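Local coordinates for protein cephalosporin acylase (Bacillus halodurans, PDB 2NLZ) that probably hydrolyses or transfers acyl groups at amide bonds, as a gamma-glutamyltranspeptidase-like N-terminal nucleophile hydrolase whose natural substrate is not established, at residues 115-120 and 392-397; 250-255 and 265-270; 341-346 and 494-499; 463-468 and 512-517. The protein carries 1 engineered substitution. All coordinates share one frame; numbering follows the deposited sequence.

Contact 1 (115-120 and 392-397); sequences IPVTVP and IAMQNR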
loop_
_atom_site.group_PDB
_atom_site.type_symbol
_atom_site.label_atom_id
_atom_site.label_comp_id
_atom_site.label_asym_id
_atom_site.label_seq_id
_atom_site.Cartn_x
_atom_site.Cartn_y
_atom_site.Cartn_z
ATOM N N ILE D 115 24.417 7.589 41.137
ATOM C CA ILE D 115 25.709 7.129 40.628
ATOM C C ILE D 115 26.045 7.526 39.169
ATOM O O ILE D 115 27.148 8.010 38.920
ATOM C CB ILE D 115 25.908 5.618 40.903
ATOM C CG1 ILE D 115 25.817 5.351 42.408
ATOM C CG2 ILE D 115 27.253 5.131 40.380
ATOM C CD1 ILE D 115 24.972 4.148 42.777
ATOM N N PRO D 116 25.097 7.366 38.213
ATOM C CA PRO D 116 25.429 7.705 36.820
ATOM C C PRO D 116 25.256 9.179 36.442
ATOM O O PRO D 116 25.345 9.520 35.264
ATOM C CB PRO D 116 24.418 6.876 36.028
ATOM C CG PRO D 116 23.211 6.900 36.894
ATOM C CD PRO D 116 23.712 6.870 38.317
ATOM N N VAL D 117 24.995 10.038 37.423
ATOM C CA VAL D 117 24.801 11.465 37.170
ATOM C C VAL D 117 26.125 12.201 36.929
ATOM O O VAL D 117 27.007 12.193 37.785
ATOM C CB VAL D 117 24.063 12.137 38.342
ATOM C CG1 VAL D 117 23.824 13.611 38.045
ATOM C CG2 VAL D 117 22.746 11.419 38.634
ATOM N N THR D 118 26.252 12.820 35.757
ATOM C CA THR D 118 27.356 13.740 35.459
ATOM C C THR D 118 26.833 15.175 35.528
ATOM O O THR D 118 25.617 15.371 35.565
ATOM C CB THR D 118 27.960 13.464 34.066
ATOM O OG1 THR D 118 26.981 13.695 33.039
ATOM C CG2 THR D 118 28.444 12.042 33.996
ATOM N N VAL D 119 27.718 16.174 35.534
ATOM C CA VAL D 119 27.234 17.560 35.641
ATOM C C VAL D 119 26.369 17.940 34.440
ATOM O O VAL D 119 26.772 17.746 33.292
ATOM C CB VAL D 119 28.346 18.645 35.947
ATOM C CG1 VAL D 119 29.034 18.344 37.255
ATOM C CG2 VAL D 119 29.378 18.759 34.850
ATOM N N PRO D 120 25.137 18.405 34.715
ATOM C CA PRO D 120 24.234 18.891 33.684
ATOM C C PRO D 120 24.809 20.119 33.000
ATOM O O PRO D 120 24.937 21.163 33.629
ATOM C CB PRO D 120 22.982 19.285 34.474
ATOM C CG PRO D 120 23.061 18.533 35.731
ATOM C CD PRO D 120 24.515 18.457 36.049
ATOM N N ILE D 392 14.412 19.796 38.760
ATOM C CA ILE D 392 15.609 19.473 37.998
ATOM C C ILE D 392 15.730 17.956 37.955
ATOM O O ILE D 392 16.160 17.320 38.923
ATOM C CB ILE D 392 16.885 20.119 38.591
ATOM C CG1 ILE D 392 16.715 21.638 38.708
ATOM C CG2 ILE D 392 18.101 19.794 37.729
ATOM C CD1 ILE D 392 17.799 22.327 39.509
ATOM N N ALA D 393 15.299 17.374 36.846
ATOM C CA ALA D 393 15.513 15.962 36.633
ATOM C C ALA D 393 16.933 15.769 36.120
ATOM O O ALA D 393 17.287 16.240 35.034
ATOM C CB ALA D 393 14.514 15.428 35.648
ATOM N N MET D 394 17.745 15.082 36.913
ATOM C CA MET D 394 19.153 14.897 36.591
ATOM C C MET D 394 19.350 13.797 35.566
ATOM O O MET D 394 18.724 12.741 35.641
ATOM C CB MET D 394 19.956 14.598 37.853
ATOM C CG MET D 394 19.836 15.686 38.908
ATOM S SD MET D 394 20.628 17.241 38.441
ATOM C CE MET D 394 22.340 16.883 38.860
ATOM N N GLN D 395 20.226 14.060 34.604
ATOM C CA GLN D 395 20.577 13.094 33.566
ATOM C C GLN D 395 21.277 11.846 34.109
ATOM O O GLN D 395 21.824 11.857 35.211
ATOM C CB GLN D 395 21.477 13.771 32.531
ATOM C CG GLN D 395 22.811 14.265 33.070
ATOM C CD GLN D 395 23.686 14.826 31.978
ATOM O OE1 GLN D 395 23.385 14.651 30.800
ATOM N NE2 GLN D 395 24.773 15.502 32.354
ATOM N N ASN D 396 21.262 10.768 33.335
ATOM C CA ASN D 396 22.055 9.581 33.676
ATOM C C ASN D 396 23.190 9.299 32.688
ATOM O O ASN D 396 23.594 8.158 32.511
ATOM C CB ASN D 396 21.180 8.336 33.918
ATOM C CG ASN D 396 20.624 7.732 32.633
ATOM O OD1 ASN D 396 20.251 8.436 31.702
ATOM N ND2 ASN D 396 20.557 6.418 32.596
ATOM N N ARG D 397 23.725 10.364 32.093
ATOM C CA ARG D 397 24.776 10.283 31.059
ATOM C C ARG D 397 26.016 9.455 31.399
ATOM O O ARG D 397 26.594 8.843 30.515
ATOM C CB ARG D 397 25.192 11.689 30.625
ATOM C CG ARG D 397 26.155 11.734 29.454
ATOM C CD ARG D 397 25.649 10.969 28.244
ATOM N NE ARG D 397 24.367 11.468 27.765
ATOM C CZ ARG D 397 23.811 11.080 26.625
ATOM N NH1 ARG D 397 24.431 10.192 25.847
ATOM N NH2 ARG D 397 22.638 11.589 26.258
#
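Met394 meets Pro120 and Val117 through the methyl end of its thioether: Met394 CE lies 3.6 Å from Pro120 CG and 3.7 Å from Val117 CG1. Bends at chi2 and chi3 curl the chain to this spot, where Ile228 and Phe232 of helix 223-234 pack on it as well. Gln395 takes part with backbone and side chain. Gln395 O approaches Val117 CA at 3.6 Å, a CA-H...O contact. From a CG seated between backbone N and carbonyl carbon (chi1 63°), the chain runs out extended and crosses Thr118 at about a right angle, and Gln395 NE2 gives Thr118 O a straight but weak hydrogen bond of 3.3 Å. Asp71 is a second, also weak, acceptor for NE2. With an alanine at Gln395 the backbone carbonyl of Thr118 would probably lose this donor and the two buried loops a filler between them. Asn396 lays CB 3.9 Å from Pro116 CG, while its amide serves Pro111 and Met379. Arg397 passes Thr118 OG1 with CB at 3.6 Å and carries its guanidinium away to Thr420. The loop leading to helix 122-133 is thus joined to the chain leaving strand 392-393 mainly by apolar fit, with little polar bonding directly between them.

Contact 2 (250-255 and 265-270); sequences EWVEPI and WEIPPN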
loop_
_atom_site.group_PDB
_atom_site.type_symbol
_atom_site.label_atom_id
_atom_site.label_comp_id
_atom_site.label_asym_id
_atom_site.label_seq_id
_atom_site.Cartn_x
_atom_site.Cartn_y
_atom_site.Cartn_z
ATOM N N GLU D 250 32.046 24.507 26.407
ATOM C CA GLU D 250 33.270 24.669 25.637
ATOM C C GLU D 250 32.939 24.883 24.170
ATOM O O GLU D 250 32.280 24.047 23.548
ATOM C CB GLU D 250 34.187 23.448 25.829
ATOM C CG GLU D 250 35.398 23.374 24.892
ATOM C CD GLU D 250 36.328 22.213 25.223
ATOM O OE1 GLU D 250 36.561 21.968 26.424
ATOM O OE2 GLU D 250 36.831 21.551 24.291
ATOM N N TRP D 251 33.371 26.015 23.625
ATOM C CA TRP D 251 33.314 26.197 22.184
ATOM C C TRP D 251 34.378 25.314 21.569
ATOM O O TRP D 251 35.559 25.410 21.903
ATOM C CB TRP D 251 33.515 27.651 21.786
ATOM C CG TRP D 251 32.385 28.498 22.195
ATOM C CD1 TRP D 251 32.324 29.313 23.290
ATOM C CD2 TRP D 251 31.126 28.611 21.538
ATOM N NE1 TRP D 251 31.103 29.936 23.346
ATOM C CE2 TRP D 251 30.347 29.525 22.280
ATOM C CE3 TRP D 251 30.581 28.037 20.389
ATOM C CZ2 TRP D 251 29.049 29.877 21.910
ATOM C CZ3 TRP D 251 29.291 28.387 20.020
ATOM C CH2 TRP D 251 28.539 29.300 20.783
ATOM N N VAL D 252 33.935 24.428 20.690
ATOM C CA VAL D 252 34.799 23.418 20.135
ATOM C C VAL D 252 34.698 23.532 18.613
ATOM O O VAL D 252 33.735 24.104 18.092
ATOM C CB VAL D 252 34.432 22.023 20.735
ATOM C CG1 VAL D 252 33.168 21.464 20.114
ATOM C CG2 VAL D 252 35.605 21.045 20.658
ATOM N N GLU D 253 35.711 23.043 17.901
ATOM C CA GLU D 253 35.788 23.221 16.442
ATOM C C GLU D 253 35.135 22.059 15.679
ATOM O O GLU D 253 35.619 20.917 15.743
ATOM C CB GLU D 253 37.254 23.412 16.007
ATOM C CG GLU D 253 37.452 23.827 14.540
ATOM C CD GLU D 253 36.958 25.237 14.240
ATOM O OE1 GLU D 253 37.118 26.131 15.103
ATOM O OE2 GLU D 253 36.414 25.448 13.132
ATOM N N PRO D 254 34.034 22.350 14.955
ATOM C CA PRO D 254 33.276 21.325 14.212
ATOM C C PRO D 254 34.107 20.616 13.137
ATOM O O PRO D 254 34.987 21.232 12.514
ATOM C CB PRO D 254 32.131 22.111 13.564
ATOM C CG PRO D 254 32.558 23.536 13.597
ATOM C CD PRO D 254 33.441 23.690 14.804
ATOM N N ILE D 255 33.815 19.326 12.952
ATOM C CA ILE D 255 34.493 18.461 11.986
ATOM C C ILE D 255 33.566 18.124 10.823
ATOM O O ILE D 255 32.339 18.115 10.975
ATOM C CB ILE D 255 34.976 17.151 12.643
ATOM C CG1 ILE D 255 33.844 16.503 13.455
ATOM C CG2 ILE D 255 36.218 17.414 13.506
ATOM C CD1 ILE D 255 34.169 15.111 13.957
ATOM N N TRP D 265 28.609 18.348 8.606
ATOM C CA TRP D 265 29.244 18.771 9.849
ATOM C C TRP D 265 28.685 18.068 11.084
ATOM O O TRP D 265 27.476 17.838 11.193
ATOM C CB TRP D 265 29.114 20.276 10.022
ATOM C CG TRP D 265 29.775 21.041 8.947
ATOM C CD1 TRP D 265 29.219 21.448 7.776
ATOM C CD2 TRP D 265 31.130 21.514 8.938
ATOM N NE1 TRP D 265 30.142 22.147 7.030
ATOM C CE2 TRP D 265 31.324 22.201 7.718
ATOM C CE3 TRP D 265 32.198 21.426 9.842
ATOM C CZ2 TRP D 265 32.546 22.797 7.373
ATOM C CZ3 TRP D 265 33.414 22.013 9.495
ATOM C CH2 TRP D 265 33.574 22.690 8.267
ATOM N N GLU D 266 29.585 17.723 12.000
ATOM C CA GLU D 266 29.213 17.206 13.297
ATOM C C GLU D 266 30.084 17.884 14.367
ATOM O O GLU D 266 31.147 18.437 14.058
ATOM C CB GLU D 266 29.441 15.689 13.349
ATOM C CG GLU D 266 28.662 14.853 12.336
ATOM C CD GLU D 266 27.202 14.620 12.708
ATOM O OE1 GLU D 266 26.829 14.801 13.893
ATOM O OE2 GLU D 266 26.428 14.240 11.800
ATOM N N ILE D 267 29.626 17.850 15.616
ATOM C CA ILE D 267 30.467 18.151 16.768
ATOM C C ILE D 267 31.558 17.077 16.861
ATOM O O ILE D 267 31.267 15.889 16.683
ATOM C CB ILE D 267 29.628 18.137 18.069
ATOM C CG1 ILE D 267 28.557 19.242 18.046
ATOM C CG2 ILE D 267 30.521 18.211 19.321
ATOM C CD1 ILE D 267 29.082 20.660 17.824
ATOM N N PRO D 268 32.820 17.488 17.114
ATOM C CA PRO D 268 33.946 16.572 17.339
ATOM C C PRO D 268 33.796 15.729 18.606
ATOM O O PRO D 268 32.984 16.068 19.460
ATOM C CB PRO D 268 35.139 17.525 17.487
ATOM C CG PRO D 268 34.547 18.776 17.944
ATOM C CD PRO D 268 33.260 18.889 17.191
ATOM N N PRO D 269 34.563 14.627 18.710
ATOM C CA PRO D 269 34.628 13.711 19.843
ATOM C C PRO D 269 34.441 14.278 21.244
ATOM O O PRO D 269 34.642 15.472 21.493
ATOM C CB PRO D 269 36.001 13.091 19.680
ATOM C CG PRO D 269 36.080 12.900 18.225
ATOM C CD PRO D 269 35.437 14.139 17.625
ATOM N N ASN D 270 34.155 13.344 22.148
ATOM C CA ASN D 270 33.170 13.490 23.204
ATOM C C ASN D 270 31.852 13.039 22.527
ATOM O O ASN D 270 31.337 11.972 22.835
ATOM C CB ASN D 270 33.118 14.922 23.761
ATOM C CG ASN D 270 32.307 15.040 25.060
ATOM O OD1 ASN D 270 32.025 16.149 25.510
ATOM N ND2 ASN D 270 31.932 13.909 25.661
#
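Ile255 and Glu266 exchange two backbone hydrogen bonds, Ile255 N to Glu266 O and Glu266 N to Ile255 O, both 3.0 Å long. They form an antiparallel hydrogen-bonded pair in the beta hairpin of strands 250-259 and 262-266. Both side chains of the pair lie on the same face, the one covered by helix 274-283. There Glu266 leads its carboxylate away to His448, and Leu277 touches both residues. Farther from the turn the two chains diverge, and prolines fill the angle between them. Ile255 holds CG1 between its backbone N and carbonyl carbon (chi1 49°) and then extends, which carries Ile255 CD1 to 3.7 Å from Pro268 CA and 4.0 Å from Pro269 CD. An alanine in place of Ile255 would probably keep the paired backbone but open a gap beside Pro268 and Pro269, where the delta methyl had packed. Both methyls of Val252 lie against the Pro268 ring, Val252 CG2 3.7 Å from Pro268 CG, with Ile267 a little beyond CG1. On the other face of the hairpin Pro254 meets Trp265, with Pro254 CB 3.8 Å from Trp265 CE3; Leu82 of the adjoining strand 81-87 and Leu75 of strand 71-78 beyond it touch both residues. The indole presents its six-membered end to the backbone of the proline, so that Pro254 O sits at the ring edge, near its plane, 3.5 Å from Trp265 CZ3.

Contact 3 (341-346 and 494-499); sequences IGEQAL and VRRGHK
Arg496 O is approached by two successive residues of the loop 341-346. Ala345 N gives it a hydrogen bond of 2.8 Å, arriving nearly in line with the carbonyl, and Gln344 CA adds a CA-H...O contact at 3.6 Å. The side chain of Arg496 turns back over the same loop. Its CG is anti to the carbonyl carbon (chi1 -73°) and a bend at chi3 brings Arg496 NE to Glu343 O, where the hydrogen bond is long, 3.4 Å, and weak. Glu343 CG lies over one face of the guanidinium, toward its rim and 3.7 Å from Arg496 NH2. The poorly ordered carboxylate of Glu343 makes no salt bridge with it. These groups gather where helix 487-495 ends in a Schellman motif: Gly497, at positive phi (107°), is its C-prime residue, and Gly497 N returns to Val494 O at 2.9 Å while His498 N reaches back into the last turn. Lacking a side chain, Gly497 lets the amide of Gln344 and the methyl of Ala345 come up to its backbone. Past the glycine, Ala345 CB stands squarely over the face of the His498 ring, 3.6 Å from its centroid and 3° off the normal, a CH-pi contact. His498 NE2 hydrogen-bonds to His298 of helix 294-314, which helps fix the turn of the ring beneath the methyl.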
loop_
_atom_site.group_PDB
_atom_site.type_symbol
_atom_site.label_atom_id
_atom_site.label_comp_id
_atom_site.label_asym_id
_atom_site.label_seq_id
_atom_site.Cartn_x
_atom_site.Cartn_y
_atom_site.Cartn_z
ATOM N N ILE D 341 33.799 -4.523 2.890
ATOM C CA ILE D 341 32.428 -4.669 2.413
ATOM C C ILE D 341 32.405 -5.608 1.212
ATOM O O ILE D 341 32.967 -5.300 0.159
ATOM C CB ILE D 341 31.787 -3.310 2.031
ATOM C CG1 ILE D 341 31.767 -2.369 3.236
ATOM C CG2 ILE D 341 30.369 -3.513 1.496
ATOM C CD1 ILE D 341 31.208 -1.000 2.948
ATOM N N GLY D 342 31.764 -6.762 1.386
ATOM C CA GLY D 342 31.607 -7.732 0.304
ATOM C C GLY D 342 30.176 -7.810 -0.194
ATOM O O GLY D 342 29.456 -6.805 -0.231
ATOM N N GLU D 343 29.762 -9.010 -0.586
ATOM C CA GLU D 343 28.393 -9.240 -1.026
ATOM C C GLU D 343 27.564 -9.832 0.111
ATOM O O GLU D 343 26.352 -9.633 0.175
ATOM C CB GLU D 343 28.360 -10.152 -2.253
ATOM C CG GLU D 343 27.074 -10.040 -3.057
ATOM C CD GLU D 343 27.062 -10.922 -4.288
ATOM O OE1 GLU D 343 28.129 -11.458 -4.655
ATOM O OE2 GLU D 343 25.978 -11.078 -4.892
ATOM N N GLN D 344 28.226 -10.558 1.004
ATOM C CA GLN D 344 27.574 -11.115 2.179
ATOM C C GLN D 344 27.670 -10.150 3.349
ATOM O O GLN D 344 28.612 -9.371 3.437
ATOM C CB GLN D 344 28.193 -12.466 2.550
ATOM C CG GLN D 344 27.661 -13.649 1.738
ATOM C CD GLN D 344 26.188 -13.946 2.004
ATOM O OE1 GLN D 344 25.777 -14.175 3.145
ATOM N NE2 GLN D 344 25.389 -13.950 0.943
ATOM N N ALA D 345 26.691 -10.212 4.246
ATOM C CA ALA D 345 26.626 -9.322 5.395
ATOM C C ALA D 345 27.714 -9.647 6.398
ATOM O O ALA D 345 27.726 -10.725 6.981
ATOM C CB ALA D 345 25.267 -9.408 6.048
ATOM N N LEU D 346 28.622 -8.699 6.599
ATOM C CA LEU D 346 29.781 -8.893 7.469
ATOM C C LEU D 346 29.438 -8.843 8.959
ATOM O O LEU D 346 28.427 -8.273 9.352
ATOM C CB LEU D 346 30.871 -7.863 7.137
ATOM C CG LEU D 346 30.515 -6.366 7.145
ATOM C CD1 LEU D 346 30.777 -5.709 8.485
ATOM C CD2 LEU D 346 31.240 -5.615 6.040
ATOM N N VAL D 494 18.023 -10.307 3.602
ATOM C CA VAL D 494 18.125 -11.521 4.425
ATOM C C VAL D 494 18.891 -12.636 3.696
ATOM O O VAL D 494 19.700 -13.356 4.304
ATOM C CB VAL D 494 16.727 -12.036 4.868
ATOM C CG1 VAL D 494 16.852 -13.269 5.759
ATOM C CG2 VAL D 494 15.975 -10.953 5.596
ATOM N N ARG D 495 18.639 -12.752 2.392
ATOM C CA ARG D 495 19.347 -13.697 1.545
ATOM C C ARG D 495 20.823 -13.327 1.452
ATOM O O ARG D 495 21.663 -14.190 1.227
ATOM C CB ARG D 495 18.712 -13.756 0.156
ATOM C CG ARG D 495 17.464 -14.613 0.091
ATOM C CD ARG D 495 16.934 -14.722 -1.323
ATOM N NE ARG D 495 15.788 -13.846 -1.566
ATOM C CZ ARG D 495 15.822 -12.734 -2.296
ATOM N NH1 ARG D 495 16.955 -12.332 -2.864
ATOM N NH2 ARG D 495 14.708 -12.025 -2.448
ATOM N N ARG D 496 21.132 -12.045 1.648
ATOM C CA ARG D 496 22.518 -11.573 1.697
ATOM C C ARG D 496 23.103 -11.634 3.111
ATOM O O ARG D 496 24.200 -11.133 3.366
ATOM C CB ARG D 496 22.640 -10.167 1.113
ATOM C CG ARG D 496 22.496 -10.134 -0.397
ATOM C CD ARG D 496 22.360 -8.712 -0.885
ATOM N NE ARG D 496 23.647 -8.058 -1.100
ATOM C CZ ARG D 496 24.041 -7.553 -2.266
ATOM N NH1 ARG D 496 23.244 -7.624 -3.329
ATOM N NH2 ARG D 496 25.228 -6.966 -2.371
ATOM N N GLY D 497 22.370 -12.249 4.032
ATOM C CA GLY D 497 22.940 -12.576 5.336
ATOM C C GLY D 497 22.484 -11.745 6.516
ATOM O O GLY D 497 22.720 -12.126 7.667
ATOM N N HIS D 498 21.833 -10.617 6.236
ATOM C CA HIS D 498 21.364 -9.718 7.290
ATOM C C HIS D 498 20.249 -10.342 8.112
ATOM O O HIS D 498 19.289 -10.885 7.556
ATOM C CB HIS D 498 20.858 -8.403 6.694
ATOM C CG HIS D 498 21.924 -7.575 6.049
ATOM N ND1 HIS D 498 22.749 -6.735 6.764
ATOM C CD2 HIS D 498 22.286 -7.442 4.754
ATOM C CE1 HIS D 498 23.577 -6.123 5.936
ATOM N NE2 HIS D 498 23.317 -6.536 4.710
ATOM N N LYS D 499 20.377 -10.265 9.435
ATOM C CA LYS D 499 19.304 -10.691 10.331
ATOM C C LYS D 499 18.313 -9.547 10.485
ATOM O O LYS D 499 18.367 -8.793 11.450
ATOM C CB LYS D 499 19.851 -11.117 11.700
ATOM C CG LYS D 499 20.796 -12.332 11.707
ATOM C CD LYS D 499 20.045 -13.666 11.631
ATOM C CE LYS D 499 20.994 -14.846 11.398
ATOM N NZ LYS D 499 21.503 -14.929 9.993
#

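Contact 4 (463-468 and 512-517); sequences QAALDA and GQIIWR
Helix 463-467 runs nearly antiparallel to strand 512-517, their axes 161° apart in direction and 8.6 Å apart at closest approach, and no hydrogen bond links the two. Leu466 carries the contact. Leu466 CD1 lies 3.6 Å from Ile514 CD1, the two side chains lying alongside and pointing opposite ways, while Leu466 CD2 comes down on the strand backbone 3.9 Å from Gly512 O. Gly512 has no side chain on the helix-facing side, which leaves its backbone open to the leucine. Ile514 sets CG1 anti to its carbonyl carbon (chi1 -72°) and extends from there, which brings Ile514 CD1 against both Leu466 and Ala465, 4.2 Å from Ala465 CB. Its other branch, CG2, rests over the centre of one face of the Trp516 ring. On the helix itself, Gln463 NE2 donates to Asp467 OD1 across one turn, 3.0 Å away, from above the carboxylate plane; Ser14 of a neighbouring subunit also hydrogen-bonds to this oxygen. Helix 444-457 continues the same layer, placing Val451 against Leu466 and Met452 against Trp516. The strand is bonded on one side to 431-438 and on the other to 524-528, and its opposite face turns Gln513 and Ile515 toward strand 359-365, consistent with the layered alpha-beta-beta-alpha sandwich of N-terminal nucleophile hydrolases.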
loop_
_atom_site.group_PDB
_atom_site.type_symbol
_atom_site.label_atom_id
_atom_site.label_comp_id
_atom_site.label_asym_id
_atom_site.label_seq_id
_atom_site.Cartn_x
_atom_site.Cartn_y
_atom_site.Cartn_z
ATOM N N GLN D 463 10.918 17.145 4.131
ATOM C CA GLN D 463 9.817 16.322 4.641
ATOM C C GLN D 463 9.838 14.868 4.141
ATOM O O GLN D 463 9.739 13.922 4.938
ATOM C CB GLN D 463 8.471 16.948 4.305
ATOM C CG GLN D 463 7.333 16.297 5.052
ATOM C CD GLN D 463 7.560 16.308 6.550
ATOM O OE1 GLN D 463 7.667 17.368 7.169
ATOM N NE2 GLN D 463 7.637 15.126 7.141
ATOM N N ALA D 464 9.944 14.694 2.822
ATOM C CA ALA D 464 10.142 13.378 2.220
ATOM C C ALA D 464 11.343 12.643 2.838
ATOM O O ALA D 464 11.267 11.447 3.097
ATOM C CB ALA D 464 10.310 13.517 0.729
ATOM N N ALA D 465 12.436 13.365 3.107
ATOM C CA ALA D 465 13.637 12.734 3.666
ATOM C C ALA D 465 13.329 12.145 5.026
ATOM O O ALA D 465 13.847 11.088 5.386
ATOM C CB ALA D 465 14.781 13.720 3.766
ATOM N N LEU D 466 12.471 12.844 5.760
ATOM C CA LEU D 466 12.003 12.418 7.073
ATOM C C LEU D 466 10.908 11.342 7.000
ATOM O O LEU D 466 10.890 10.429 7.818
ATOM C CB LEU D 466 11.497 13.637 7.842
ATOM C CG LEU D 466 12.419 14.322 8.845
ATOM C CD1 LEU D 466 13.856 13.962 8.646
ATOM C CD2 LEU D 466 12.222 15.793 8.741
ATOM N N ASP D 467 10.001 11.466 6.030
ATOM C CA ASP D 467 8.942 10.472 5.781
ATOM C C ASP D 467 9.480 9.086 5.450
ATOM O O ASP D 467 8.875 8.088 5.841
ATOM C CB ASP D 467 8.049 10.909 4.611
ATOM C CG ASP D 467 7.215 12.133 4.928
ATOM O OD1 ASP D 467 6.933 12.372 6.126
ATOM O OD2 ASP D 467 6.844 12.853 3.974
ATOM N N ALA D 468 10.597 9.052 4.710
ATOM C CA ALA D 468 11.228 7.828 4.208
ATOM C C ALA D 468 11.422 6.757 5.289
ATOM O O ALA D 468 11.825 7.074 6.415
ATOM C CB ALA D 468 12.555 8.161 3.547
ATOM N N GLY D 512 13.118 13.320 13.583
ATOM C CA GLY D 512 14.001 14.223 12.869
ATOM C C GLY D 512 13.396 15.582 12.615
ATOM O O GLY D 512 12.170 15.732 12.600
ATOM N N GLN D 513 14.257 16.582 12.440
ATOM C CA GLN D 513 13.831 17.881 11.922
ATOM C C GLN D 513 14.889 18.381 10.947
ATOM O O GLN D 513 16.091 18.158 11.134
ATOM C CB GLN D 513 13.626 18.923 13.027
ATOM C CG GLN D 513 13.063 18.406 14.353
ATOM C CD GLN D 513 11.574 18.184 14.310
ATOM O OE1 GLN D 513 11.050 17.300 14.996
ATOM N NE2 GLN D 513 10.878 18.985 13.502
ATOM N N ILE D 514 14.427 19.058 9.901
ATOM C CA ILE D 514 15.295 19.597 8.879
ATOM C C ILE D 514 14.785 20.983 8.500
ATOM O O ILE D 514 13.586 21.186 8.329
ATOM C CB ILE D 514 15.327 18.676 7.619
ATOM C CG1 ILE D 514 16.109 17.383 7.897
ATOM C CG2 ILE D 514 15.943 19.388 6.425
ATOM C CD1 ILE D 514 15.929 16.288 6.840
ATOM N N ILE D 515 15.710 21.936 8.416
ATOM C CA ILE D 515 15.474 23.202 7.728
ATOM C C ILE D 515 16.588 23.395 6.692
ATOM O O ILE D 515 17.763 23.430 7.061
ATOM C CB ILE D 515 15.450 24.415 8.696
ATOM C CG1 ILE D 515 14.338 24.277 9.728
ATOM C CG2 ILE D 515 15.201 25.688 7.936
ATOM C CD1 ILE D 515 14.344 25.365 10.773
ATOM N N TRP D 516 16.228 23.497 5.412
ATOM C CA TRP D 516 17.202 23.849 4.376
ATOM C C TRP D 516 17.005 25.272 3.859
ATOM O O TRP D 516 15.886 25.698 3.573
ATOM C CB TRP D 516 17.207 22.886 3.170
ATOM C CG TRP D 516 17.506 21.408 3.409
ATOM C CD1 TRP D 516 16.934 20.366 2.749
ATOM C CD2 TRP D 516 18.441 20.827 4.339
ATOM N NE1 TRP D 516 17.426 19.172 3.212
ATOM C CE2 TRP D 516 18.356 19.420 4.186
ATOM C CE3 TRP D 516 19.336 21.352 5.285
ATOM C CZ2 TRP D 516 19.132 18.523 4.949
ATOM C CZ3 TRP D 516 20.113 20.459 6.053
ATOM C CH2 TRP D 516 20.005 19.062 5.874
ATOM N N ARG D 517 18.110 26.000 3.739
ATOM C CA ARG D 517 18.096 27.318 3.139
ATOM C C ARG D 517 18.713 27.280 1.750
ATOM O O ARG D 517 19.855 26.845 1.580
ATOM C CB ARG D 517 18.876 28.310 3.989
ATOM C CG ARG D 517 19.240 29.555 3.202
ATOM C CD ARG D 517 20.429 30.314 3.759
ATOM N NE ARG D 517 19.909 31.493 4.410
ATOM C CZ ARG D 517 19.923 32.735 3.944
ATOM N NH1 ARG D 517 19.340 33.663 4.685
ATOM N NH2 ARG D 517 20.510 33.063 2.795
#

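In the fold
Contact 2 is nested within the loop of chain closed by contact 1, and both are complete before contact 4 opens. Contact 3 interlocks with contacts 1 and 4, its segments alternating with theirs along the sequence. No two contacts touch. Contacts 2 and 4, with centres about 23 Å apart, both involve the strands of the core, one through a hairpin and the other through a helix laid on a strand. Contacts 1 and 4 lie on opposite sides of the chain's centre, their own centres about 31 Å apart, whereas the centre of contact 3 is peripheral, about 30 Å from that of the chain. Contacts 1 and 3 join parts far apart in sequence within one gamma-glutamyltranspeptidase-family fold, whereas contact 2 is local to a hairpin.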